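Local coordinates for protein putative alkaline phosphatase (Pseudomonas fluorescens, PDB 4F19) that binds phosphate, holding hydrogen arsenate in its anion site here, and probably serves as the solute-binding component of a PstSACB-type ABC transporter for phosphate import, at residues A[87-92]-A[267-272]; A[110-115]-A[160-165]; A[141-146]-A[187-192]; A[299-304]-A[365-370]. One frame throughout, in Å; residues are numbered along the deposited sequence. Where two conformers were deposited one is given.

Contact 1: residues A[87-92]-A[267-272]; sequences QVPSVG and AWVPVF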
loop_
_atom_site.group_PDB
_atom_site.type_symbol
_atom_site.label_atom_id
_atom_site.label_comp_id
_atom_site.label_asym_id
_atom_site.label_seq_id
_atom_site.Cartn_x
_atom_site.Cartn_y
_atom_site.Cartn_z
ATOM N N GLN A 87 -0.391 -10.114 -9.985
ATOM C CA GLN A 87 -0.249 -8.936 -9.136
ATOM C C GLN A 87 -1.291 -7.930 -9.597
ATOM O O GLN A 87 -1.277 -7.541 -10.773
ATOM C CB GLN A 87 1.137 -8.359 -9.278
ATOM C CG GLN A 87 1.409 -7.170 -8.345
ATOM C CD GLN A 87 2.776 -6.540 -8.494
ATOM O OE1 GLN A 87 3.450 -6.250 -7.494
ATOM N NE2 GLN A 87 3.193 -6.276 -9.714
ATOM N N VAL A 88 -2.217 -7.528 -8.718
ATOM C CA VAL A 88 -3.325 -6.655 -9.122
ATOM C C VAL A 88 -3.606 -5.664 -8.040
ATOM O O VAL A 88 -3.555 -5.974 -6.856
ATOM C CB VAL A 88 -4.661 -7.378 -9.438
ATOM C CG1 VAL A 88 -4.599 -8.075 -10.788
ATOM C CG2 VAL A 88 -5.011 -8.475 -8.415
ATOM N N PRO A 89 -3.969 -4.420 -8.402
ATOM C CA PRO A 89 -4.439 -3.464 -7.379
ATOM C C PRO A 89 -5.646 -4.004 -6.673
ATOM O O PRO A 89 -6.538 -4.589 -7.298
ATOM C CB PRO A 89 -4.850 -2.229 -8.236
ATOM C CG PRO A 89 -3.859 -2.322 -9.348
ATOM C CD PRO A 89 -3.860 -3.785 -9.704
ATOM N N SER A 90 -5.718 -3.703 -5.363
ATOM C CA SER A 90 -6.868 -4.003 -4.521
ATOM C C SER A 90 -7.769 -2.771 -4.350
ATOM O O SER A 90 -8.938 -2.808 -4.642
ATOM C CB SER A 90 -6.342 -4.543 -3.189
ATOM O OG SER A 90 -7.447 -4.809 -2.356
ATOM N N VAL A 91 -7.163 -1.703 -3.802
ATOM C CA VAL A 91 -7.843 -0.447 -3.538
ATOM C C VAL A 91 -6.822 0.693 -3.713
ATOM O O VAL A 91 -5.632 0.495 -3.664
ATOM C CB VAL A 91 -8.415 -0.407 -2.092
ATOM C CG1 VAL A 91 -9.381 -1.564 -1.853
ATOM C CG2 VAL A 91 -7.372 -0.372 -1.021
ATOM N N GLY A 92 -7.390 1.902 -3.885
ATOM C CA GLY A 92 -6.587 3.096 -3.787
ATOM C C GLY A 92 -6.514 3.618 -2.344
ATOM O O GLY A 92 -7.418 3.374 -1.546
ATOM N N ALA A 267 2.806 -4.518 -15.116
ATOM C CA ALA A 267 1.928 -3.584 -15.849
ATOM C C ALA A 267 0.642 -3.324 -15.132
ATOM O O ALA A 267 -0.088 -2.376 -15.489
ATOM C CB ALA A 267 1.675 -4.121 -17.234
ATOM N N TRP A 268 0.262 -4.155 -14.162
ATOM C CA TRP A 268 -1.025 -4.067 -13.509
ATOM C C TRP A 268 -1.082 -3.073 -12.355
ATOM O O TRP A 268 -2.175 -2.693 -11.980
ATOM C CB TRP A 268 -1.446 -5.466 -12.986
ATOM C CG TRP A 268 -2.001 -6.315 -14.089
ATOM C CD1 TRP A 268 -1.285 -7.080 -14.975
ATOM C CD2 TRP A 268 -3.371 -6.404 -14.492
ATOM N NE1 TRP A 268 -2.155 -7.643 -15.907
ATOM C CE2 TRP A 268 -3.434 -7.229 -15.626
ATOM C CE3 TRP A 268 -4.564 -5.849 -13.996
ATOM C CZ2 TRP A 268 -4.640 -7.543 -16.276
ATOM C CZ3 TRP A 268 -5.754 -6.144 -14.659
ATOM C CH2 TRP A 268 -5.774 -7.006 -15.788
ATOM N N VAL A 269 0.063 -2.733 -11.773
ATOM C CA VAL A 269 0.104 -1.847 -10.601
ATOM C C VAL A 269 0.496 -0.447 -11.050
ATOM O O VAL A 269 1.661 -0.210 -11.373
ATOM C CB VAL A 269 1.028 -2.333 -9.503
ATOM C CG1 VAL A 269 1.038 -1.325 -8.347
ATOM C CG2 VAL A 269 0.568 -3.682 -8.995
ATOM N N PRO A 270 -0.457 0.505 -11.069
ATOM C CA PRO A 270 -0.065 1.863 -11.406
ATOM C C PRO A 270 0.775 2.434 -10.283
ATOM O O PRO A 270 0.490 2.203 -9.119
ATOM C CB PRO A 270 -1.380 2.633 -11.517
ATOM C CG PRO A 270 -2.460 1.544 -11.605
ATOM C CD PRO A 270 -1.875 0.403 -10.765
ATOM N N VAL A 271 1.738 3.263 -10.656
ATOM C CA VAL A 271 2.504 4.015 -9.677
ATOM C C VAL A 271 2.436 5.472 -10.071
ATOM O O VAL A 271 2.432 5.842 -11.261
ATOM C CB VAL A 271 3.896 3.561 -9.456
ATOM C CG1 VAL A 271 3.926 2.117 -8.933
ATOM C CG2 VAL A 271 4.710 3.698 -10.741
ATOM N N PHE A 272 2.396 6.302 -9.046
ATOM C CA PHE A 272 2.556 7.738 -9.199
ATOM C C PHE A 272 4.046 8.056 -9.153
ATOM O O PHE A 272 4.863 7.269 -8.626
ATOM C CB PHE A 272 1.756 8.492 -8.115
ATOM C CG PHE A 272 0.290 8.356 -8.299
ATOM C CD1 PHE A 272 -0.442 7.276 -7.815
ATOM C CD2 PHE A 272 -0.421 9.314 -9.034
ATOM C CE1 PHE A 272 -1.785 7.162 -8.017
ATOM C CE2 PHE A 272 -1.788 9.214 -9.238
ATOM C CZ PHE A 272 -2.484 8.125 -8.730
#
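Val88 and Trp268 lie alongside each other and point the same way, joining strand 87-92, at one edge of a five-stranded mixed sheet, to the loop 267-272. In the modelled conformer of Val88, CG1 is 3.9 Å from CE3 of Trp268, oblique to the indole. CG of Pro89, also as modelled, lies 3.7 Å from CD of Pro270, the rings set obliquely. Gln87, with CG anti to the backbone N (chi1 -176°) and the chain extended, crosses Val269 at about a right angle; the CG methylene and the amide carbon CD both sit 3.6 Å from Val269 CG2.

Two carbonyl oxygens approach carbons: O of Gln87 is 3.0 Å from CB of Trp268, and O of Trp268 is 3.0 Å from CD of Pro89.

No hydrogen bond joins the two segments. Gln87 OE1 accepts from Leu66 N and Trp268 NE1 donates to Arg262 O, while Gln87 NE2 donates to Pro265 O, just upstream in the same loop, and so ties strand to loop as well. Trp268 O is buried without any hydrogen-bonding partner in the model, against a proline that has no N-H to offer. Between the two segments themselves the hold is apolar.

Contact 2: residues A[110-115]-A[160-165]; sequences SVQELC and CNAETG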
loop_
_atom_site.group_PDB
_atom_site.type_symbol
_atom_site.label_atom_id
_atom_site.label_comp_id
_atom_site.label_asym_id
_atom_site.label_seq_id
_atom_site.Cartn_x
_atom_site.Cartn_y
_atom_site.Cartn_z
ATOM N N SER A 110 2.975 22.691 3.756
ATOM C CA SER A 110 3.302 22.790 2.349
ATOM C C SER A 110 4.080 21.514 1.944
ATOM O O SER A 110 4.668 20.832 2.783
ATOM C CB SER A 110 4.123 24.019 2.053
ATOM O OG SER A 110 5.407 23.875 2.607
ATOM N N VAL A 111 4.096 21.210 0.646
ATOM C CA VAL A 111 4.902 20.085 0.215
ATOM C C VAL A 111 6.350 20.293 0.559
ATOM O O VAL A 111 7.027 19.352 0.992
ATOM C CB VAL A 111 4.630 19.823 -1.313
ATOM C CG1 VAL A 111 5.634 18.818 -1.848
ATOM C CG2 VAL A 111 3.211 19.354 -1.552
ATOM N N GLN A 112 6.888 21.501 0.405
ATOM C CA GLN A 112 8.277 21.708 0.738
ATOM C C GLN A 112 8.528 21.587 2.256
ATOM O O GLN A 112 9.583 21.067 2.642
ATOM C CB GLN A 112 8.776 23.057 0.208
ATOM C CG GLN A 112 8.897 23.044 -1.320
ATOM C CD GLN A 112 9.704 21.894 -1.839
ATOM O OE1 GLN A 112 10.867 21.749 -1.435
ATOM N NE2 GLN A 112 9.138 21.066 -2.709
ATOM N N GLU A 113 7.562 21.963 3.103
ATOM C CA GLU A 113 7.733 21.707 4.534
ATOM C C GLU A 113 7.745 20.212 4.839
ATOM O O GLU A 113 8.527 19.745 5.667
ATOM C CB GLU A 113 6.644 22.372 5.366
ATOM C CG GLU A 113 6.827 23.868 5.516
ATOM C CD GLU A 113 5.606 24.584 6.067
ATOM O OE1 GLU A 113 5.791 25.737 6.548
ATOM O OE2 GLU A 113 4.511 24.016 6.062
ATOM N N LEU A 114 6.853 19.454 4.185
ATOM C CA LEU A 114 6.862 18.001 4.360
ATOM C C LEU A 114 8.244 17.430 4.020
ATOM O O LEU A 114 8.808 16.614 4.764
ATOM C CB LEU A 114 5.753 17.394 3.473
ATOM C CG LEU A 114 5.659 15.861 3.480
ATOM C CD1 LEU A 114 5.040 15.356 4.709
ATOM C CD2 LEU A 114 5.056 15.370 2.161
ATOM N N CYS A 115 8.758 17.842 2.876
ATOM C CA CYS A 115 10.091 17.435 2.448
ATOM C C CYS A 115 11.144 17.754 3.534
ATOM O O CYS A 115 12.004 16.929 3.852
ATOM C CB CYS A 115 10.458 18.154 1.132
ATOM S SG CYS A 115 9.460 17.635 -0.274
ATOM N N CYS A 160 10.573 16.432 -3.752
ATOM C CA CYS A 160 11.526 17.041 -2.826
ATOM C C CYS A 160 12.833 17.328 -3.544
ATOM O O CYS A 160 13.840 16.611 -3.387
ATOM C CB CYS A 160 11.758 16.169 -1.581
ATOM S SG CYS A 160 10.247 15.800 -0.682
ATOM N N ASN A 161 12.837 18.395 -4.337
ATOM C CA ASN A 161 13.955 18.736 -5.206
ATOM C C ASN A 161 14.859 19.809 -4.698
ATOM O O ASN A 161 15.738 20.268 -5.400
ATOM C CB ASN A 161 13.428 19.183 -6.573
ATOM C CG ASN A 161 12.684 20.451 -6.484
ATOM O OD1 ASN A 161 12.051 20.839 -5.462
ATOM N ND2 ASN A 161 12.825 21.257 -7.563
ATOM N N ALA A 162 14.697 20.209 -3.426
ATOM C CA ALA A 162 15.417 21.354 -2.812
ATOM C C ALA A 162 16.046 20.989 -1.478
ATOM O O ALA A 162 16.257 21.858 -0.620
ATOM C CB ALA A 162 14.501 22.555 -2.785
ATOM N N GLU A 163 16.391 19.769 -1.291
ATOM C CA GLU A 163 17.097 19.321 -0.080
ATOM C C GLU A 163 18.581 19.218 -0.326
ATOM O O GLU A 163 19.023 19.249 -1.467
ATOM C CB GLU A 163 16.541 17.977 0.409
ATOM C CG GLU A 163 15.037 17.941 0.614
ATOM C CD GLU A 163 14.549 18.992 1.582
ATOM O OE1 GLU A 163 13.475 19.593 1.277
ATOM O OE2 GLU A 163 15.182 19.225 2.653
ATOM N N THR A 164 19.349 18.986 0.756
ATOM C CA THR A 164 20.809 18.618 0.692
ATOM C C THR A 164 20.863 17.089 0.596
ATOM O O THR A 164 21.272 16.387 1.534
ATOM C CB THR A 164 21.566 19.059 1.928
ATOM O OG1 THR A 164 21.042 18.391 3.085
ATOM C CG2 THR A 164 21.476 20.543 2.146
ATOM N N GLY A 165 20.524 16.637 -0.569
ATOM C CA GLY A 165 20.417 15.238 -0.868
ATOM C C GLY A 165 19.080 14.974 -1.528
ATOM O O GLY A 165 18.277 15.879 -1.762
HETATM O O HOH W 1 12.700 19.690 -1.396
#
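Cys115 and Cys160 are joined by a disulfide, and the side chain of Cys115 can be followed outward from the helix 111-119. Its CB is 3.3 Å from OE1 of Glu163, a close approach of a carboxylate oxygen to a carbon. SG stands beside the backbone N (chi1 -67°), anti to the carbonyl carbon, and is bonded to SG of Cys160 at 2.0 Å; the torsion about the S-S bond is -79°. On the far side, CB of Cys160 lies 3.6 Å from CB of Cys115.

Beside the disulfide, polar groups meet through one water. Gln112, bent at chi2, holds its amide plane 77° from that of Asn161. The water donates to Gln112 OE1 at 2.8 Å and to Glu163 OE1 at 2.8 Å, and accepts from Ala162 N at 2.9 Å, so it bridges the helix to the loop. The other oxygen of Glu163, OE2, forms a salt bridge with Arg121 and accepts from Ser119 OG; Gln112 NE2 donates to Lys159 O.

At the start of the helix, Glu113 N donates to Ser110 OG and Ser110 N to Glu113 OE2, a capping box. The whole is a disulfide cross-link joining helix 111-119 to Cys160, the residue that follows helix 147-159.

Contact 3: residues A[141-146]-A[187-192]; sequences YRSESS and AATGSQ. With 8AR (hydrogen arsenate), chain B.
Tyr141 and Ala187 pair across two neighbouring parallel strands of a periplasmic binding protein fold; the first strand leads into the anion site, while 187-192 backs its arginine. Ala187 CA lies over one face of the tyrosine ring near the rim, and its CB is 3.6 Å from Tyr141 CZ. The strands are linked by Ala188 N to Tyr141 O and by Ser143 N to Ala188 O.

At the end of the strand Arg142 and, two residues on, Glu144 form a two-nitrogen, side-on salt bridge: NE bonds OE1 and NH2 bonds OE2, the carboxylate lying at the guanidinium edge. Folded back at chi2 and chi3 (-76° and -68°), the arginine lays one guanidinium face over Gly190 C and Ser191 N, while Ser146 OG lies over the opposite face. Arsenate O3 is also at the edge, 2.8 Å from NH2; NH1 makes a weak bond to O4. Ser146 OG donates to the same O4 at 2.7 Å, and Thr9, Leu10, Ser33, Gly147 and Thr148 also bind the anion. Glu144, in the second shell, thus fixes the arginine's rotation. Its OE2 takes two donors from opposite faces of the carboxylate plane, Arg142 NH2 at 2.8 Å and Gly190 N at 2.9 Å.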
loop_
_atom_site.group_PDB
_atom_site.type_symbol
_atom_site.label_atom_id
_atom_site.label_comp_id
_atom_site.label_asym_id
_atom_site.label_seq_id
_atom_site.Cartn_x
_atom_site.Cartn_y
_atom_site.Cartn_z
ATOM N N TYR A 141 9.526 6.380 11.878
ATOM C CA TYR A 141 9.530 5.722 10.577
ATOM C C TYR A 141 9.509 4.234 10.752
ATOM O O TYR A 141 9.715 3.710 11.823
ATOM C CB TYR A 141 10.721 6.178 9.715
ATOM C CG TYR A 141 12.028 5.687 10.219
ATOM C CD1 TYR A 141 12.603 4.537 9.716
ATOM C CD2 TYR A 141 12.693 6.316 11.274
ATOM C CE1 TYR A 141 13.793 4.007 10.193
ATOM C CE2 TYR A 141 13.869 5.814 11.772
ATOM C CZ TYR A 141 14.410 4.649 11.240
ATOM O OH TYR A 141 15.566 4.137 11.764
ATOM N N ARG A 142 9.221 3.518 9.640
ATOM C CA ARG A 142 9.165 2.065 9.657
ATOM C C ARG A 142 10.511 1.441 9.568
ATOM O O ARG A 142 11.288 1.678 8.664
ATOM C CB ARG A 142 8.247 1.577 8.507
ATOM C CG ARG A 142 6.800 1.899 8.704
ATOM C CD ARG A 142 6.121 0.999 9.716
ATOM N NE ARG A 142 5.997 -0.361 9.246
ATOM C CZ ARG A 142 5.065 -0.758 8.361
ATOM N NH1 ARG A 142 4.099 0.068 7.969
ATOM N NH2 ARG A 142 5.143 -2.001 7.878
ATOM N N SER A 143 10.770 0.537 10.559
ATOM C CA SER A 143 12.014 -0.181 10.680
ATOM C C SER A 143 12.251 -1.176 9.572
ATOM O O SER A 143 13.424 -1.526 9.265
ATOM C CB SER A 143 12.047 -0.956 12.058
ATOM O OG SER A 143 11.213 -1.929 12.074
ATOM N N GLU A 144 11.218 -1.717 9.026
ATOM C CA GLU A 144 11.255 -2.877 8.131
ATOM C C GLU A 144 10.855 -2.504 6.718
ATOM O O GLU A 144 10.597 -1.361 6.372
ATOM C CB GLU A 144 10.437 -4.031 8.719
ATOM C CG GLU A 144 8.927 -4.020 8.534
ATOM C CD GLU A 144 8.080 -3.017 9.287
ATOM O OE1 GLU A 144 8.507 -1.880 9.574
ATOM O OE2 GLU A 144 6.902 -3.383 9.595
ATOM N N SER A 145 10.825 -3.515 5.845
ATOM C CA SER A 145 10.479 -3.330 4.445
ATOM C C SER A 145 8.982 -3.123 4.317
ATOM O O SER A 145 8.165 -4.050 4.501
ATOM C CB SER A 145 10.947 -4.542 3.642
ATOM O OG SER A 145 10.597 -4.426 2.283
ATOM N N SER A 146 8.581 -1.885 3.990
ATOM C CA SER A 146 7.244 -1.405 4.087
ATOM C C SER A 146 6.730 -0.831 2.752
ATOM O O SER A 146 7.400 0.005 2.129
ATOM C CB SER A 146 7.204 -0.298 5.173
ATOM O OG SER A 146 6.053 0.511 5.107
ATOM N N ALA A 187 12.586 4.460 15.043
ATOM C CA ALA A 187 12.108 3.364 14.218
ATOM C C ALA A 187 11.057 2.571 14.965
ATOM O O ALA A 187 11.199 2.324 16.186
ATOM C CB ALA A 187 13.229 2.450 13.834
ATOM N N ALA A 188 10.049 2.069 14.277
ATOM C CA ALA A 188 9.076 1.156 14.850
ATOM C C ALA A 188 8.585 0.215 13.750
ATOM O O ALA A 188 8.796 0.467 12.558
ATOM C CB ALA A 188 7.924 1.894 15.530
ATOM N N THR A 189 7.903 -0.841 14.163
ATOM C CA THR A 189 7.546 -1.949 13.269
ATOM C C THR A 189 6.061 -2.075 13.153
ATOM O O THR A 189 5.340 -2.137 14.158
ATOM C CB THR A 189 8.194 -3.247 13.842
ATOM O OG1 THR A 189 9.560 -3.014 14.072
ATOM C CG2 THR A 189 7.952 -4.434 12.990
ATOM N N GLY A 190 5.556 -2.172 11.900
ATOM C CA GLY A 190 4.175 -2.236 11.599
ATOM C C GLY A 190 3.488 -0.887 11.658
ATOM O O GLY A 190 3.919 0.041 12.340
ATOM N N SER A 191 2.319 -0.794 10.986
ATOM C CA SER A 191 1.511 0.443 11.098
ATOM C C SER A 191 1.170 0.731 12.570
ATOM O O SER A 191 1.306 1.848 13.043
ATOM C CB SER A 191 0.234 0.293 10.295
ATOM O OG SER A 191 0.451 0.267 8.885
ATOM N N GLN A 192 0.666 -0.310 13.258
ATOM C CA GLN A 192 0.235 -0.120 14.636
ATOM C C GLN A 192 1.422 0.194 15.544
ATOM O O GLN A 192 1.315 1.037 16.463
ATOM C CB GLN A 192 -0.560 -1.346 15.088
ATOM C CG GLN A 192 -1.903 -1.559 14.302
ATOM C CD GLN A 192 -2.395 -2.962 14.413
ATOM O OE1 GLN A 192 -1.726 -4.021 13.925
ATOM N NE2 GLN A 192 -3.593 -3.096 15.010
HETATM AS AS 8AR B . 3.036 -2.071 4.999
HETATM O O1 8AR B . 4.018 -2.888 3.969
HETATM O O2 8AR B . 1.485 -1.995 4.315
HETATM O O3 8AR B . 2.878 -2.857 6.431
HETATM O O4 8AR B . 3.579 -0.516 5.233
#

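Contact 4: residues A[299-304]-A[365-370]; sequences SQCYAD and NGIGRP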
loop_
_atom_site.group_PDB
_atom_site.type_symbol
_atom_site.label_atom_id
_atom_site.label_comp_id
_atom_site.label_asym_id
_atom_site.label_seq_id
_atom_site.Cartn_x
_atom_site.Cartn_y
_atom_site.Cartn_z
ATOM N N SER A 299 -1.437 -16.750 -7.048
ATOM C CA SER A 299 -1.075 -17.620 -8.175
ATOM C C SER A 299 -2.235 -17.731 -9.162
ATOM O O SER A 299 -3.395 -17.760 -8.750
ATOM C CB SER A 299 -0.744 -19.008 -7.616
ATOM O OG SER A 299 -0.255 -19.824 -8.672
ATOM N N GLN A 300 -1.917 -17.873 -10.446
ATOM C CA GLN A 300 -2.948 -18.261 -11.414
ATOM C C GLN A 300 -3.468 -19.664 -11.146
ATOM O O GLN A 300 -4.604 -19.975 -11.467
ATOM C CB GLN A 300 -2.379 -18.169 -12.839
ATOM C CG GLN A 300 -3.463 -18.397 -13.883
ATOM C CD GLN A 300 -2.959 -18.342 -15.307
ATOM O OE1 GLN A 300 -1.833 -17.968 -15.600
ATOM N NE2 GLN A 300 -3.871 -18.686 -16.240
ATOM N N CYS A 301 -2.585 -20.529 -10.604
ATOM C CA CYS A 301 -2.879 -21.951 -10.544
ATOM C C CYS A 301 -2.614 -22.496 -9.121
ATOM O O CYS A 301 -1.617 -22.149 -8.463
ATOM C CB CYS A 301 -1.987 -22.740 -11.507
ATOM S SG CYS A 301 -2.036 -22.155 -13.230
ATOM N N TYR A 302 -3.516 -23.365 -8.700
ATOM C CA TYR A 302 -3.389 -24.083 -7.420
ATOM C C TYR A 302 -3.638 -25.548 -7.760
ATOM O O TYR A 302 -4.589 -25.886 -8.439
ATOM C CB TYR A 302 -4.400 -23.578 -6.370
ATOM C CG TYR A 302 -4.130 -22.143 -5.965
ATOM C CD1 TYR A 302 -4.622 -21.077 -6.694
ATOM C CD2 TYR A 302 -3.306 -21.854 -4.878
ATOM C CE1 TYR A 302 -4.292 -19.749 -6.361
ATOM C CE2 TYR A 302 -2.975 -20.564 -4.530
ATOM C CZ TYR A 302 -3.455 -19.513 -5.297
ATOM O OH TYR A 302 -3.146 -18.191 -5.032
ATOM N N ALA A 303 -2.771 -26.432 -7.261
ATOM C CA ALA A 303 -2.933 -27.841 -7.579
ATOM C C ALA A 303 -4.276 -28.337 -7.109
ATOM O O ALA A 303 -4.898 -29.194 -7.769
ATOM C CB ALA A 303 -1.818 -28.679 -6.957
ATOM N N ASP A 304 -4.790 -27.845 -5.975
ATOM C CA ASP A 304 -6.057 -28.289 -5.468
ATOM C C ASP A 304 -7.219 -27.573 -6.110
ATOM O O ASP A 304 -7.259 -26.340 -6.223
ATOM C CB ASP A 304 -6.082 -28.064 -3.949
ATOM C CG ASP A 304 -7.336 -28.668 -3.360
ATOM O OD1 ASP A 304 -7.500 -29.909 -3.508
ATOM O OD2 ASP A 304 -8.140 -27.905 -2.797
ATOM N N ASN A 365 -3.235 -26.899 -16.391
ATOM C CA ASN A 365 -3.339 -28.328 -16.431
ATOM C C ASN A 365 -2.147 -28.992 -15.722
ATOM O O ASN A 365 -0.967 -28.820 -16.163
ATOM C CB ASN A 365 -3.508 -28.711 -17.959
ATOM C CG ASN A 365 -3.887 -30.114 -18.155
ATOM O OD1 ASN A 365 -3.346 -30.939 -17.476
ATOM N ND2 ASN A 365 -4.627 -30.419 -19.231
ATOM N N GLY A 366 -2.365 -29.693 -14.660
ATOM C CA GLY A 366 -1.330 -30.350 -13.964
ATOM C C GLY A 366 -0.380 -29.494 -13.083
ATOM O O GLY A 366 0.602 -30.024 -12.601
ATOM N N ILE A 367 -0.665 -28.213 -12.989
ATOM C CA ILE A 367 0.255 -27.358 -12.265
ATOM C C ILE A 367 -0.488 -26.592 -11.176
ATOM O O ILE A 367 -1.727 -26.564 -11.093
ATOM C CB ILE A 367 1.059 -26.478 -13.186
ATOM C CG1 ILE A 367 0.197 -25.472 -13.904
ATOM C CG2 ILE A 367 1.890 -27.329 -14.256
ATOM C CD1 ILE A 367 1.035 -24.383 -14.615
ATOM N N GLY A 368 0.314 -25.918 -10.329
ATOM C CA GLY A 368 -0.184 -25.007 -9.342
ATOM C C GLY A 368 0.498 -25.154 -8.016
ATOM O O GLY A 368 1.176 -26.142 -7.704
ATOM N N ARG A 369 0.315 -24.129 -7.163
ATOM C CA ARG A 369 0.951 -24.205 -5.880
ATOM C C ARG A 369 0.325 -25.383 -5.098
ATOM O O ARG A 369 -0.809 -25.805 -5.281
ATOM C CB ARG A 369 0.710 -22.909 -5.167
ATOM C CG ARG A 369 1.442 -21.704 -5.854
ATOM C CD ARG A 369 1.329 -20.426 -5.121
ATOM N NE ARG A 369 2.025 -20.433 -3.852
ATOM C CZ ARG A 369 3.065 -19.634 -3.588
ATOM N NH1 ARG A 369 3.654 -18.894 -4.501
ATOM N NH2 ARG A 369 3.545 -19.559 -2.331
ATOM N N PRO A 370 1.155 -25.970 -4.227
ATOM C CA PRO A 370 0.814 -27.337 -3.702
ATOM C C PRO A 370 -0.225 -27.361 -2.621
ATOM O O PRO A 370 -0.351 -26.414 -1.925
ATOM C CB PRO A 370 2.181 -27.812 -3.156
ATOM C CG PRO A 370 2.862 -26.500 -2.735
ATOM C CD PRO A 370 2.492 -25.531 -3.852
HETATM O O HOH W 2 -3.362 -26.279 -4.018
#
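The backbones of 299-304 and 365-370 run nearly perpendicular, their touching parts 88° apart, and are bridged once, at Tyr302 and Arg369. Two hydrogen bonds flank Tyr302: Arg369 N donates to Cys301 O at 3.1 Å, from above the carbonyl plane, and Ala303 N donates to Arg369 O at 2.9 Å. Cys301 O takes a second donor, Ser299 OG, at 2.7 Å. A water accepts from Asp304 N and lies within bonding distance of Arg369 O.

Gly368 sits where the CA atoms of the two segments are nearest, opposite Tyr302, and its own CA packs directly on Cys301 O at 3.3 Å.

Among the side chains, Arg369 in its modelled conformer reaches along Ser299. Its CD lies 3.5 Å from Ser299 CB, while its CB sits 4.2 Å from CD2 of Tyr302, the two side chains running alongside in the same direction with ring and guanidinium planes 49° apart. The guanidinium itself bonds Tyr74 OH and Phe40 O and makes a cation-pi contact with the Phe40 ring. The phenol oxygen of Tyr302 accepts from Ser299 N and is also bonded to His58 O. On the other flank SG of Cys301, bonded to Cys364 in a disulfide, is 4.0 Å from CD1 of Ile367 as modelled.

Backbone bonds and a nearby covalent link therefore pin this tail segment at the close of strand 291-299, while the arginine carries its charge onward to the Tyr74 hydroxyl and to the ring and carbonyl of Phe40.

Overall arrangement
Contact 3 is the one at the ligand: its Arg142 and Ser146 bind the hydrogen arsenate. Contact 1, whose centre is about 22 Å from that of contact 3, brings the side chain of Gln87 to about 12 Å from the anion. Contact 2 crosses contact 3 along the chain, their segments alternating, yet their nearest atoms are about 12 Å apart. Contacts 2 and 4 lie on opposite sides of the chain's centre, with centres about 47 Å apart, and each is associated with a disulfide. Strand 291-299 connects contacts 1 and 4: it pairs with strand 85-94 and runs into 299-304. The nearest atoms of contacts 1 and 4 are about 7 Å apart.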